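PDB 5TZB: D-aminopeptidase from Burkholderia sp. LK4, which probably removes N-terminal beta-amino acid residues from peptides by hydrolysis, as a beta-aminopeptidase of peptidase family S58 and a member of the Ntn hydrolases. Local coordinates for residues N221-R229 with L286-E294. Sequence-based numbering, arbitrary orientation.
Sequences NYGVREMLR and LARVGGGTE
Apolar contact centres on Tyr-222, whose ring has the methyl CD1 of Leu-286 over one face, 3.6 Å from the centroid and 17° off the ring normal, which meets the geometry of a CH-pi interaction. Leu-286 gets there with CG anti to its backbone N (chi1 171°), and the leucine and tyrosine side chains run antiparallel past one another. Obliquely to the ring, Gly-291 CA comes within 3.3 Å of Tyr-222 CE1, closeness that a residue without CB permits. Farther out, CG1 of Val-289 touches Tyr-222 OH and, more loosely, CD1 of Leu-228; Leu-228 and Val-289 project the same way, shoulder to shoulder.

Next to the ring, helix 272-289 ends in a Schellman motif with Gly-290, at positive phi, as C-prime residue. Its evidence is the bond from Gly-291 N to Leu-286 O and a weak one from Gly-290 N to Ala-287 O. The chain then runs on toward strand 298-305, whereas 221-229 follows strand 213-220, so the contact joins a helix terminus to a loop leaving the sheet; Ile-349 of helix 331-355 also touches Tyr-222.

Two direct hydrogen bonds cross the contact. Gly-223 N donates to Glu-294 OE1 (2.8 Å, 144° at the hydrogen), meeting it from above the carboxylate plane; the glutamate chain, extended beyond CG, carries the acid across to it. Arg-229 N donates to Val-289 O over 2.8 Å, the N lying above the plane of the Val-289 carbonyl. CA-H...O contacts flank this second bond, including Gly-290 CA to Met-227 O (3.4 Å).

Water provides a further link: one molecule accepts from Val-224 N and donates to Gly-290 O, at 3.0 and 2.9 Å respectively.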
loop_
_atom_site.group_PDB
_atom_site.type_symbol
_atom_site.label_atom_id
_atom_site.label_comp_id
_atom_site.label_asym_id
_atom_site.label_seq_id
_atom_site.Cartn_x
_atom_site.Cartn_y
_atom_site.Cartn_z
ATOM N N ASN C 221 21.891 -1.061 -12.206
ATOM C CA ASN C 221 22.766 -2.076 -11.635
ATOM C C ASN C 221 22.074 -3.434 -11.575
ATOM O O ASN C 221 22.258 -4.182 -10.625
ATOM C CB ASN C 221 23.195 -1.644 -10.228
ATOM C CG ASN C 221 24.334 -2.478 -9.670
ATOM O OD1 ASN C 221 25.367 -2.649 -10.309
ATOM N ND2 ASN C 221 24.139 -3.010 -8.459
ATOM N N TYR C 222 21.266 -3.745 -12.584
ATOM C CA TYR C 222 20.402 -4.925 -12.538
ATOM C C TYR C 222 20.619 -5.809 -13.772
ATOM O O TYR C 222 21.210 -5.376 -14.756
ATOM C CB TYR C 222 18.920 -4.505 -12.482
ATOM C CG TYR C 222 18.467 -4.119 -13.870
ATOM C CD1 TYR C 222 17.826 -5.037 -14.695
ATOM C CD2 TYR C 222 18.748 -2.858 -14.383
ATOM C CE1 TYR C 222 17.483 -4.713 -16.000
ATOM C CE2 TYR C 222 18.402 -2.516 -15.690
ATOM C CZ TYR C 222 17.763 -3.455 -16.490
ATOM O OH TYR C 222 17.405 -3.144 -17.789
ATOM N N GLY C 223 20.093 -7.031 -13.725
ATOM C CA GLY C 223 19.805 -7.766 -14.941
ATOM C C GLY C 223 20.779 -8.814 -15.402
ATOM O O GLY C 223 21.998 -8.708 -15.225
ATOM N N VAL C 224 20.226 -9.848 -16.015
ATOM C CA VAL C 224 21.069 -10.880 -16.579
ATOM C C VAL C 224 21.268 -10.615 -18.069
ATOM O O VAL C 224 20.427 -10.004 -18.745
ATOM C CB VAL C 224 20.483 -12.287 -16.358
ATOM C CG1 VAL C 224 20.096 -12.461 -14.888
ATOM C CG2 VAL C 224 19.269 -12.485 -17.198
ATOM N N ARG C 225 22.408 -11.070 -18.556
ATOM C CA ARG C 225 22.837 -10.840 -19.930
ATOM C C ARG C 225 21.775 -11.135 -21.008
ATOM O O ARG C 225 21.396 -10.236 -21.776
ATOM C CB ARG C 225 24.083 -11.688 -20.199
ATOM C CG ARG C 225 24.638 -11.547 -21.598
ATOM C CD ARG C 225 25.245 -10.167 -21.857
ATOM N NE ARG C 225 26.376 -9.847 -20.984
ATOM C CZ ARG C 225 27.588 -10.399 -21.094
ATOM N NH1 ARG C 225 27.822 -11.327 -22.023
ATOM N NH2 ARG C 225 28.570 -10.038 -20.270
ATOM N N GLU C 226 21.327 -12.389 -21.084
ATOM C CA GLU C 226 20.419 -12.814 -22.160
ATOM C C GLU C 226 19.134 -12.004 -22.242
ATOM O O GLU C 226 18.503 -11.979 -23.288
ATOM C CB GLU C 226 20.063 -14.308 -22.073
ATOM C CG GLU C 226 19.621 -14.801 -20.714
ATOM C CD GLU C 226 20.777 -15.227 -19.821
ATOM O OE1 GLU C 226 21.849 -14.579 -19.841
ATOM O OE2 GLU C 226 20.592 -16.214 -19.077
ATOM N N MET C 227 18.719 -11.394 -21.132
ATOM C CA MET C 227 17.447 -10.674 -21.078
ATOM C C MET C 227 17.516 -9.269 -21.692
ATOM O O MET C 227 16.483 -8.605 -21.819
ATOM C CB MET C 227 16.944 -10.551 -19.630
ATOM C CG MET C 227 16.481 -11.859 -19.008
ATOM S SD MET C 227 15.034 -12.602 -19.762
ATOM C CE MET C 227 14.882 -14.082 -18.754
ATOM N N LEU C 228 18.719 -8.784 -22.005
ATOM C CA LEU C 228 18.877 -7.422 -22.534
ATOM C C LEU C 228 18.071 -7.191 -23.825
ATOM O O LEU C 228 18.171 -7.974 -24.773
ATOM C CB LEU C 228 20.353 -7.118 -22.802
ATOM C CG LEU C 228 20.656 -5.745 -23.414
ATOM C CD1 LEU C 228 20.188 -4.577 -22.531
ATOM C CD2 LEU C 228 22.136 -5.617 -23.789
ATOM N N ARG C 229 17.258 -6.134 -23.846
ATOM C CA ARG C 229 16.536 -5.753 -25.058
ATOM C C ARG C 229 16.689 -4.252 -25.312
ATOM O O ARG C 229 16.564 -3.441 -24.399
ATOM C CB ARG C 229 15.047 -6.136 -24.970
ATOM C CG ARG C 229 14.774 -7.598 -24.599
ATOM C CD ARG C 229 13.419 -8.114 -25.118
ATOM N NE ARG C 229 12.327 -7.168 -24.889
ATOM C CZ ARG C 229 11.030 -7.465 -24.973
ATOM N NH1 ARG C 229 10.634 -8.698 -25.253
ATOM N NH2 ARG C 229 10.123 -6.521 -24.761
ATOM N N LEU C 286 11.626 -0.126 -17.416
ATOM C CA LEU C 286 12.582 -1.147 -16.973
ATOM C C LEU C 286 12.277 -2.511 -17.592
ATOM O O LEU C 286 13.186 -3.217 -18.041
ATOM C CB LEU C 286 12.567 -1.252 -15.435
ATOM C CG LEU C 286 13.325 -2.406 -14.765
ATOM C CD1 LEU C 286 14.827 -2.362 -15.089
ATOM C CD2 LEU C 286 13.075 -2.408 -13.237
ATOM N N ALA C 287 10.994 -2.868 -17.627
ATOM C CA ALA C 287 10.567 -4.158 -18.176
ATOM C C ALA C 287 10.935 -4.278 -19.646
ATOM O O ALA C 287 11.289 -5.360 -20.104
ATOM C CB ALA C 287 9.065 -4.355 -18.008
ATOM N N ARG C 288 10.824 -3.174 -20.383
ATOM C CA ARG C 288 11.077 -3.210 -21.829
ATOM C C ARG C 288 12.566 -3.390 -22.157
ATOM O O ARG C 288 12.909 -3.802 -23.265
ATOM C CB ARG C 288 10.471 -1.965 -22.526
ATOM C CG ARG C 288 8.942 -2.072 -22.546
ATOM C CD ARG C 288 8.122 -0.945 -23.190
ATOM N NE ARG C 288 8.683 0.388 -23.109
ATOM C CZ ARG C 288 7.964 1.509 -23.206
ATOM N NH1 ARG C 288 8.571 2.688 -23.122
ATOM N NH2 ARG C 288 6.642 1.460 -23.352
ATOM N N VAL C 289 13.452 -3.101 -21.207
ATOM C CA VAL C 289 14.886 -3.349 -21.409
ATOM C C VAL C 289 15.279 -4.767 -20.941
ATOM O O VAL C 289 16.344 -5.293 -21.324
ATOM C CB VAL C 289 15.734 -2.288 -20.691
ATOM C CG1 VAL C 289 17.211 -2.413 -21.054
ATOM C CG2 VAL C 289 15.227 -0.904 -21.062
ATOM N N GLY C 290 14.416 -5.386 -20.129
ATOM C CA GLY C 290 14.626 -6.756 -19.695
ATOM C C GLY C 290 14.789 -6.939 -18.197
ATOM O O GLY C 290 15.342 -7.950 -17.751
ATOM N N GLY C 291 14.324 -5.958 -17.423
ATOM C CA GLY C 291 14.408 -5.997 -15.975
ATOM C C GLY C 291 13.116 -6.340 -15.268
ATOM O O GLY C 291 12.108 -6.676 -15.906
ATOM N N GLY C 292 13.152 -6.271 -13.934
ATOM C CA GLY C 292 11.969 -6.430 -13.109
ATOM C C GLY C 292 11.650 -7.859 -12.697
ATOM O O GLY C 292 10.567 -8.123 -12.177
ATOM N N THR C 293 12.564 -8.792 -12.933
ATOM C CA THR C 293 12.276 -10.197 -12.630
ATOM C C THR C 293 13.300 -10.839 -11.695
ATOM O O THR C 293 13.409 -12.068 -11.627
ATOM C CB THR C 293 12.140 -11.040 -13.937
ATOM O OG1 THR C 293 13.341 -10.959 -14.704
ATOM C CG2 THR C 293 11.015 -10.518 -14.793
ATOM N N GLU C 294 14.062 -10.017 -10.979
ATOM C CA GLU C 294 15.059 -10.519 -10.034
ATOM C C GLU C 294 14.680 -10.267 -8.568
ATOM O O GLU C 294 14.396 -9.131 -8.178
ATOM C CB GLU C 294 16.429 -9.884 -10.300
ATOM C CG GLU C 294 17.128 -10.354 -11.567
ATOM C CD GLU C 294 18.493 -9.662 -11.776
ATOM O OE1 GLU C 294 18.547 -8.404 -11.807
ATOM O OE2 GLU C 294 19.508 -10.390 -11.907
HETATM O O HOH W 1 22.426 -10.838 -12.671
HETATM O O HOH W 2 17.235 -9.450 -16.221
#